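Local coordinates for replication initiator A family protein (Staphylococcus aureus CA-347, PDB 4PT7) that probably initiates replication of staphylococcal multiresistance plasmids, binding and assembling at the plasmid origin, at residues S26-N31 and I114-D119; K84-L89 and N106-M111. One frame throughout, in Å; residues are numbered along the deposited sequence.

Contact 1 of 2, residues S26-N31 and I114-D119; sequences SENYKN and IVTERD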
ATOM      1  N   SER B  26     -10.572   0.802 -24.168  1.00 64.58           N
ATOM      2  CA  SER B  26     -11.612  -0.229 -24.081  1.00 69.97           C
ATOM      3  C   SER B  26     -12.451  -0.067 -22.822  1.00 74.13           C
ATOM      4  O   SER B  26     -11.910   0.095 -21.719  1.00 70.03           O
ATOM      5  CB  SER B  26     -10.975  -1.627 -24.076  1.00 70.57           C
ATOM      6  OG  SER B  26     -11.945  -2.651 -23.926  1.00 67.78           O
ATOM      7  N   GLU B  27     -13.770  -0.110 -22.990  1.00 75.80           N
ATOM      8  CA  GLU B  27     -14.672   0.015 -21.860  1.00 77.84           C
ATOM      9  C   GLU B  27     -14.750  -1.326 -21.148  1.00 74.83           C
ATOM     10  O   GLU B  27     -15.320  -1.437 -20.057  1.00 74.42           O
ATOM     11  CB  GLU B  27     -16.056   0.448 -22.334  1.00 85.68           C
ATOM     12  CG  GLU B  27     -16.400   1.898 -22.009  1.00 92.10           C
ATOM     13  CD  GLU B  27     -15.402   2.892 -22.591  1.00 95.89           C
ATOM     14  OE1 GLU B  27     -14.234   2.913 -22.142  1.00 95.91           O
ATOM     15  OE2 GLU B  27     -15.789   3.652 -23.504  1.00100.21           O
ATOM     16  N   ASN B  28     -14.162  -2.345 -21.767  1.00 68.38           N
ATOM     17  CA  ASN B  28     -14.155  -3.671 -21.176  1.00 63.64           C
ATOM     18  C   ASN B  28     -13.178  -3.722 -20.017  1.00 57.03           C
ATOM     19  O   ASN B  28     -13.132  -4.708 -19.281  1.00 55.09           O
ATOM     20  CB  ASN B  28     -13.764  -4.709 -22.223  1.00 68.11           C
ATOM     21  CG  ASN B  28     -14.789  -4.826 -23.318  1.00 75.59           C
ATOM     22  OD1 ASN B  28     -15.914  -5.285 -23.087  1.00 76.86           O
ATOM     23  ND2 ASN B  28     -14.421  -4.393 -24.521  1.00 74.60           N
ATOM     24  N   TYR B  29     -12.391  -2.658 -19.864  1.00 49.50           N
ATOM     25  CA  TYR B  29     -11.403  -2.583 -18.789  1.00 46.83           C
ATOM     26  C   TYR B  29     -11.595  -1.343 -17.938  1.00 45.64           C
ATOM     27  O   TYR B  29     -10.670  -0.883 -17.268  1.00 48.25           O
ATOM     28  CB  TYR B  29      -9.992  -2.583 -19.368  1.00 43.17           C
ATOM     29  CG  TYR B  29      -9.668  -3.834 -20.132  1.00 44.73           C
ATOM     30  CD1 TYR B  29      -9.367  -3.777 -21.486  1.00 44.48           C
ATOM     31  CD2 TYR B  29      -9.670  -5.083 -19.506  1.00 43.95           C
ATOM     32  CE1 TYR B  29      -9.069  -4.929 -22.210  1.00 43.76           C
ATOM     33  CE2 TYR B  29      -9.382  -6.240 -20.221  1.00 45.77           C
ATOM     34  CZ  TYR B  29      -9.080  -6.154 -21.572  1.00 42.42           C
ATOM     35  OH  TYR B  29      -8.777  -7.278 -22.297  1.00 43.06           O
ATOM     36  N   LYS B  30     -12.805  -0.800 -17.969  1.00 46.81           N
ATOM     37  CA  LYS B  30     -13.116   0.393 -17.199  1.00 50.09           C
ATOM     38  C   LYS B  30     -13.128   0.094 -15.696  1.00 48.17           C
ATOM     39  O   LYS B  30     -13.029   1.009 -14.884  1.00 48.68           O
ATOM     40  CB  LYS B  30     -14.468   0.971 -17.643  1.00 54.75           C
ATOM     41  CG  LYS B  30     -15.665   0.069 -17.348  1.00 65.65           C
ATOM     42  CD  LYS B  30     -16.965   0.673 -17.879  1.00 75.54           C
ATOM     43  CE  LYS B  30     -18.191  -0.104 -17.383  1.00 80.82           C
ATOM     44  NZ  LYS B  30     -18.204  -1.549 -17.771  1.00 82.30           N
ATOM     45  N   ASN B  31     -13.232  -1.183 -15.330  1.00 44.69           N
ATOM     46  CA  ASN B  31     -13.245  -1.580 -13.920  1.00 46.41           C
ATOM     47  C   ASN B  31     -11.846  -1.686 -13.313  1.00 49.17           C
ATOM     48  O   ASN B  31     -11.699  -1.783 -12.093  1.00 50.36           O
ATOM     49  CB  ASN B  31     -13.973  -2.918 -13.762  1.00 47.76           C
ATOM     50  CG  ASN B  31     -15.469  -2.805 -14.052  1.00 56.03           C
ATOM     51  OD1 ASN B  31     -16.046  -3.762 -14.622  1.00 52.58           O
ATOM     52  ND2 ASN B  31     -16.064  -1.755 -13.704  1.00 51.56           N
ATOM     53  N   ILE B 114      -7.764  -8.225 -24.727  1.00 43.38           N
ATOM     54  CA  ILE B 114      -8.630  -8.386 -25.880  1.00 43.93           C
ATOM     55  C   ILE B 114      -8.736  -7.032 -26.564  1.00 43.36           C
ATOM     56  O   ILE B 114      -8.753  -5.992 -25.901  1.00 42.74           O
ATOM     57  CB  ILE B 114     -10.052  -8.833 -25.452  1.00 47.79           C
ATOM     58  CG1 ILE B 114     -10.003 -10.232 -24.839  1.00 53.39           C
ATOM     59  CG2 ILE B 114     -10.995  -8.813 -26.646  1.00 48.96           C
ATOM     60  CD1 ILE B 114      -9.480 -11.300 -25.784  1.00 57.50           C
ATOM     61  N   VAL B 115      -8.799  -7.041 -27.889  1.00 43.49           N
ATOM     62  CA  VAL B 115      -8.921  -5.801 -28.642  1.00 46.29           C
ATOM     63  C   VAL B 115     -10.089  -5.918 -29.615  1.00 45.65           C
ATOM     64  O   VAL B 115     -10.162  -6.867 -30.394  1.00 47.77           O
ATOM     65  CB  VAL B 115      -7.635  -5.501 -29.441  1.00 51.94           C
ATOM     66  CG1 VAL B 115      -7.743  -4.141 -30.097  1.00 54.73           C
ATOM     67  CG2 VAL B 115      -6.431  -5.541 -28.515  1.00 57.13           C
ATOM     68  N   THR B 116     -11.007  -4.959 -29.560  1.00 46.34           N
ATOM     69  CA  THR B 116     -12.168  -4.965 -30.451  1.00 51.03           C
ATOM     70  C   THR B 116     -12.023  -3.845 -31.479  1.00 52.93           C
ATOM     71  O   THR B 116     -11.116  -3.006 -31.374  1.00 41.84           O
ATOM     72  CB  THR B 116     -13.484  -4.710 -29.686  1.00 52.47           C
ATOM     73  OG1 THR B 116     -13.512  -3.346 -29.241  1.00 50.09           O
ATOM     74  CG2 THR B 116     -13.602  -5.638 -28.480  1.00 52.66           C
ATOM     75  N   GLU B 117     -12.927  -3.831 -32.460  1.00 55.34           N
ATOM     76  CA  GLU B 117     -12.917  -2.804 -33.501  1.00 60.07           C
ATOM     77  C   GLU B 117     -12.942  -1.424 -32.865  1.00 57.77           C
ATOM     78  O   GLU B 117     -12.185  -0.536 -33.249  1.00 59.46           O
ATOM     79  CB  GLU B 117     -14.135  -2.927 -34.417  1.00 65.26           C
ATOM     80  CG  GLU B 117     -14.244  -4.219 -35.196  1.00 72.92           C
ATOM     81  CD  GLU B 117     -15.439  -4.193 -36.144  1.00 82.42           C
ATOM     82  OE1 GLU B 117     -15.412  -3.398 -37.114  1.00 81.55           O
ATOM     83  OE2 GLU B 117     -16.408  -4.956 -35.913  1.00 81.02           O
ATOM     84  N   ARG B 118     -13.824  -1.239 -31.891  1.00 56.10           N
ATOM     85  CA  ARG B 118     -13.907   0.055 -31.234  1.00 58.79           C
ATOM     86  C   ARG B 118     -12.561   0.437 -30.627  1.00 52.86           C
ATOM     87  O   ARG B 118     -12.165   1.597 -30.690  1.00 54.05           O
ATOM     88  CB  ARG B 118     -14.996   0.056 -30.153  1.00 66.82           C
ATOM     89  CG  ARG B 118     -16.400  -0.147 -30.695  1.00 78.59           C
ATOM     90  CD  ARG B 118     -17.483   0.124 -29.644  1.00 84.91           C
ATOM     91  NE  ARG B 118     -17.579   1.540 -29.286  1.00 91.42           N
ATOM     92  CZ  ARG B 118     -16.879   2.129 -28.318  1.00 97.02           C
ATOM     93  NH1 ARG B 118     -16.015   1.431 -27.587  1.00 97.19           N
ATOM     94  NH2 ARG B 118     -17.042   3.426 -28.081  1.00 97.01           N
ATOM     95  N   ASP B 119     -11.862  -0.534 -30.042  1.00 49.32           N
ATOM     96  CA  ASP B 119     -10.553  -0.261 -29.450  1.00 46.92           C
ATOM     97  C   ASP B 119      -9.596   0.216 -30.534  1.00 42.10           C
ATOM     98  O   ASP B 119      -8.886   1.213 -30.352  1.00 41.77           O
ATOM     99  CB  ASP B 119      -9.973  -1.513 -28.778  1.00 47.11           C
ATOM    100  CG  ASP B 119     -10.804  -1.987 -27.606  1.00 48.02           C
ATOM    101  OD1 ASP B 119     -11.208  -1.137 -26.791  1.00 48.43           O
ATOM    102  OD2 ASP B 119     -11.046  -3.208 -27.499  1.00 49.31           O
TER
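Y29 reaches I114 with its phenol oxygen, taking the backbone N-H of I114 in an almost straight bond (I114 N to Y29 OH 2.8 Å, 170° at the hydrogen). The donor lies at the edge of the ring, in its plane. I114 CB sits 3.7 Å from Y29 OH, and the two side chains cross at about a right angle. Behind this bond the packing is close: F23 stacks edge-to-face with Y29, and V22, L94 and P113 press on it as well. S26 and D119 are buried like Y29, although D119 OD1 is placed implausibly close to the serine, and that detail is doubtful. D119 belongs to a capping box that starts helix 117-126. T116 N gives D119 OD2 a 2.7 Å bond on the anti side of the carboxylate, and D119 N returns a weak one to T116 OG1. Across from it, S26 forms an ST turn: its OG, anti to the backbone N (chi1 177°), accepts from both N28 N and N28 ND2. Toward solvent the fit slackens. N28 ND2 comes no nearer to T116 CG2 than 4.2 Å, and the opposite charges of E27 OE2 and R118 NH1 stay 4.7 Å apart, with E27 bridging instead to K122.

Contact 2 of 2, residues K84-L89 and N106-M111; sequences KIKKGL and NILYLM
The helical turn that carries K86 toward L108 is closed by the backbone bond from L89 N to I85 O, at 2.8 Å. No hydrogen bond joins this turn to residues 106-111, and what meets is the flank of one long side chain. K86 starts with CG anti to its carbonyl carbon (chi1 -66°), and a bend further out (chi3 66°) swings CE and NZ over toward the strand. There CE lies 4.5 Å from L108 CD2, a loose aliphatic touch, while NZ stands 4.4 Å from N106 ND2, two nitrogens that meet without a bond. The ammonium is held instead by a weak hydrogen bond to Q97, so the alkyl chain lies against L108 on one strand of the hairpin while the charged end reaches the other strand. Further along the helix, L89 CD1 approaches L110 CD2 only to 5.1 Å; M36 and L95 also pack on L89, and L71 meets L108. The strand itself is held by backbone bonds on both flanks: I107 pairs with K98 and Y109 with I96, while L108 bonds to F64. Helix 79-91 followed by the antiparallel hairpin of 95-98 and 107-110 is consistent with the winged-helix form of the helix-turn-helix fold, in which the helix would be the recognition helix and the hairpin the wing.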
ATOM      1  N   LYS B  84      -6.994  -7.867  -3.926  1.00 44.50           N
ATOM      2  CA  LYS B  84      -7.820  -7.043  -4.793  1.00 48.15           C
ATOM      3  C   LYS B  84      -7.270  -6.992  -6.230  1.00 45.80           C
ATOM      4  O   LYS B  84      -8.036  -7.041  -7.188  1.00 40.38           O
ATOM      5  CB  LYS B  84      -7.962  -5.632  -4.202  1.00 54.17           C
ATOM      6  CG  LYS B  84      -8.663  -4.643  -5.138  1.00 69.49           C
ATOM      7  CD  LYS B  84      -9.319  -3.459  -4.412  1.00 77.94           C
ATOM      8  CE  LYS B  84      -8.347  -2.651  -3.548  1.00 82.21           C
ATOM      9  NZ  LYS B  84      -8.014  -3.336  -2.267  1.00 82.64           N
ATOM     10  N   ILE B  85      -5.953  -6.915  -6.382  1.00 43.76           N
ATOM     11  CA  ILE B  85      -5.356  -6.866  -7.713  1.00 44.88           C
ATOM     12  C   ILE B  85      -5.629  -8.156  -8.478  1.00 43.91           C
ATOM     13  O   ILE B  85      -6.141  -8.122  -9.606  1.00 41.75           O
ATOM     14  CB  ILE B  85      -3.838  -6.571  -7.616  1.00 44.22           C
ATOM     15  CG1 ILE B  85      -3.652  -5.105  -7.198  1.00 40.62           C
ATOM     16  CG2 ILE B  85      -3.144  -6.832  -8.956  1.00 46.04           C
ATOM     17  CD1 ILE B  85      -2.225  -4.703  -6.916  1.00 35.75           C
ATOM     18  N   LYS B  86      -5.312  -9.286  -7.853  1.00 41.68           N
ATOM     19  CA  LYS B  86      -5.541 -10.591  -8.459  1.00 47.54           C
ATOM     20  C   LYS B  86      -7.007 -10.762  -8.850  1.00 49.11           C
ATOM     21  O   LYS B  86      -7.320 -11.259  -9.936  1.00 51.81           O
ATOM     22  CB  LYS B  86      -5.137 -11.703  -7.487  1.00 44.01           C
ATOM     23  CG  LYS B  86      -3.642 -11.737  -7.184  1.00 50.79           C
ATOM     24  CD  LYS B  86      -3.314 -12.641  -5.987  1.00 55.36           C
ATOM     25  CE  LYS B  86      -3.607 -14.096  -6.249  1.00 57.58           C
ATOM     26  NZ  LYS B  86      -3.285 -14.914  -5.045  1.00 58.46           N
ATOM     27  N   LYS B  87      -7.901 -10.335  -7.966  1.00 48.78           N
ATOM     28  CA  LYS B  87      -9.329 -10.457  -8.217  1.00 48.34           C
ATOM     29  C   LYS B  87      -9.734  -9.606  -9.418  1.00 43.83           C
ATOM     30  O   LYS B  87     -10.482 -10.051 -10.287  1.00 45.06           O
ATOM     31  CB  LYS B  87     -10.123 -10.017  -6.982  1.00 53.38           C
ATOM     32  CG  LYS B  87     -11.596 -10.446  -6.981  1.00 63.54           C
ATOM     33  CD  LYS B  87     -11.728 -11.963  -6.795  1.00 73.71           C
ATOM     34  CE  LYS B  87     -13.165 -12.389  -6.453  1.00 77.85           C
ATOM     35  NZ  LYS B  87     -14.165 -12.096  -7.523  1.00 78.97           N
ATOM     36  N   GLY B  88      -9.235  -8.376  -9.456  1.00 39.11           N
ATOM     37  CA  GLY B  88      -9.552  -7.480 -10.548  1.00 36.65           C
ATOM     38  C   GLY B  88      -9.013  -7.976 -11.886  1.00 36.92           C
ATOM     39  O   GLY B  88      -9.719  -7.943 -12.881  1.00 35.16           O
ATOM     40  N   LEU B  89      -7.767  -8.438 -11.925  1.00 36.70           N
ATOM     41  CA  LEU B  89      -7.213  -8.934 -13.185  1.00 38.65           C
ATOM     42  C   LEU B  89      -7.958 -10.190 -13.613  1.00 42.13           C
ATOM     43  O   LEU B  89      -8.230 -10.383 -14.803  1.00 42.05           O
ATOM     44  CB  LEU B  89      -5.714  -9.227 -13.048  1.00 32.70           C
ATOM     45  CG  LEU B  89      -4.857  -7.999 -12.715  1.00 33.78           C
ATOM     46  CD1 LEU B  89      -3.374  -8.370 -12.732  1.00 34.61           C
ATOM     47  CD2 LEU B  89      -5.137  -6.900 -13.724  1.00 35.94           C
ATOM     48  N   ASN B 106       0.119 -20.731  -5.565  1.00 76.50           N
ATOM     49  CA  ASN B 106      -0.834 -20.928  -6.646  1.00 72.82           C
ATOM     50  C   ASN B 106      -0.160 -20.653  -7.986  1.00 67.13           C
ATOM     51  O   ASN B 106       0.783 -19.871  -8.070  1.00 68.09           O
ATOM     52  CB  ASN B 106      -2.039 -19.998  -6.473  1.00 76.65           C
ATOM     53  CG  ASN B 106      -2.804 -20.266  -5.191  1.00 81.31           C
ATOM     54  OD1 ASN B 106      -3.170 -21.409  -4.901  1.00 82.30           O
ATOM     55  ND2 ASN B 106      -3.049 -19.213  -4.415  1.00 82.27           N
ATOM     56  N   ILE B 107      -0.640 -21.313  -9.030  1.00 62.26           N
ATOM     57  CA  ILE B 107      -0.099 -21.119 -10.365  1.00 56.72           C
ATOM     58  C   ILE B 107      -0.853 -19.961 -11.005  1.00 53.78           C
ATOM     59  O   ILE B 107      -2.073 -20.015 -11.132  1.00 50.90           O
ATOM     60  CB  ILE B 107      -0.302 -22.366 -11.245  1.00 58.01           C
ATOM     61  CG1 ILE B 107       0.308 -23.589 -10.564  1.00 61.07           C
ATOM     62  CG2 ILE B 107       0.350 -22.158 -12.601  1.00 53.11           C
ATOM     63  CD1 ILE B 107       1.784 -23.443 -10.289  1.00 69.44           C
ATOM     64  N   LEU B 108      -0.127 -18.914 -11.387  1.00 50.26           N
ATOM     65  CA  LEU B 108      -0.734 -17.747 -12.026  1.00 46.46           C
ATOM     66  C   LEU B 108      -0.318 -17.633 -13.491  1.00 44.03           C
ATOM     67  O   LEU B 108       0.872 -17.707 -13.824  1.00 41.45           O
ATOM     68  CB  LEU B 108      -0.344 -16.450 -11.300  1.00 46.39           C
ATOM     69  CG  LEU B 108      -1.121 -16.033 -10.044  1.00 53.73           C
ATOM     70  CD1 LEU B 108      -0.990 -17.107  -8.986  1.00 54.86           C
ATOM     71  CD2 LEU B 108      -0.579 -14.704  -9.516  1.00 49.85           C
ATOM     72  N   TYR B 109      -1.308 -17.455 -14.359  1.00 40.92           N
ATOM     73  CA  TYR B 109      -1.068 -17.295 -15.788  1.00 40.51           C
ATOM     74  C   TYR B 109      -1.506 -15.897 -16.184  1.00 41.87           C
ATOM     75  O   TYR B 109      -2.697 -15.571 -16.109  1.00 40.88           O
ATOM     76  CB  TYR B 109      -1.886 -18.285 -16.624  1.00 42.35           C
ATOM     77  CG  TYR B 109      -1.339 -19.686 -16.687  1.00 48.94           C
ATOM     78  CD1 TYR B 109      -1.776 -20.665 -15.801  1.00 47.87           C
ATOM     79  CD2 TYR B 109      -0.401 -20.044 -17.659  1.00 49.23           C
ATOM     80  CE1 TYR B 109      -1.292 -21.971 -15.877  1.00 51.98           C
ATOM     81  CE2 TYR B 109       0.088 -21.342 -17.744  1.00 50.84           C
ATOM     82  CZ  TYR B 109      -0.362 -22.301 -16.851  1.00 52.12           C
ATOM     83  OH  TYR B 109       0.122 -23.586 -16.922  1.00 49.53           O
ATOM     84  N   LEU B 110      -0.552 -15.067 -16.594  1.00 41.18           N
ATOM     85  CA  LEU B 110      -0.890 -13.722 -17.036  1.00 38.07           C
ATOM     86  C   LEU B 110      -1.446 -13.942 -18.442  1.00 38.24           C
ATOM     87  O   LEU B 110      -0.967 -14.822 -19.159  1.00 34.72           O
ATOM     88  CB  LEU B 110       0.359 -12.851 -17.120  1.00 41.85           C
ATOM     89  CG  LEU B 110       0.278 -11.427 -16.566  1.00 47.01           C
ATOM     90  CD1 LEU B 110       1.157 -10.516 -17.415  1.00 39.91           C
ATOM     91  CD2 LEU B 110      -1.143 -10.929 -16.565  1.00 47.99           C
ATOM     92  N   MET B 111      -2.442 -13.151 -18.831  1.00 35.10           N
ATOM     93  CA  MET B 111      -3.059 -13.277 -20.145  1.00 36.21           C
ATOM     94  C   MET B 111      -2.998 -11.972 -20.937  1.00 40.89           C
ATOM     95  O   MET B 111      -2.971 -10.883 -20.369  1.00 42.31           O
ATOM     96  CB  MET B 111      -4.521 -13.685 -19.983  1.00 37.75           C
ATOM     97  CG  MET B 111      -4.734 -14.891 -19.090  1.00 43.13           C
ATOM     98  SD  MET B 111      -4.004 -16.385 -19.751  1.00 45.98           S
ATOM     99  CE  MET B 111      -5.224 -16.764 -21.002  1.00 42.51           C
TER

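From the N terminus, residues 26-31 come first, in the loop between helices 22-25 and 34-52; their partner is far off along the chain. Helix 79-91 then supplies residues 84-89, and contact 2 closes a short loop when the chain returns through strand 107-110. Only a few residues later, at 114-119, contact 1 shuts the much longer loop, which contains the whole of contact 2, so the two nest and do not cross. Their centres are 19 Å apart. Contact 2 ties helix to hairpin within the probable winged-helix core, whereas contact 1 fastens the start of helix 117-126 to the region just ahead of helix 34-52.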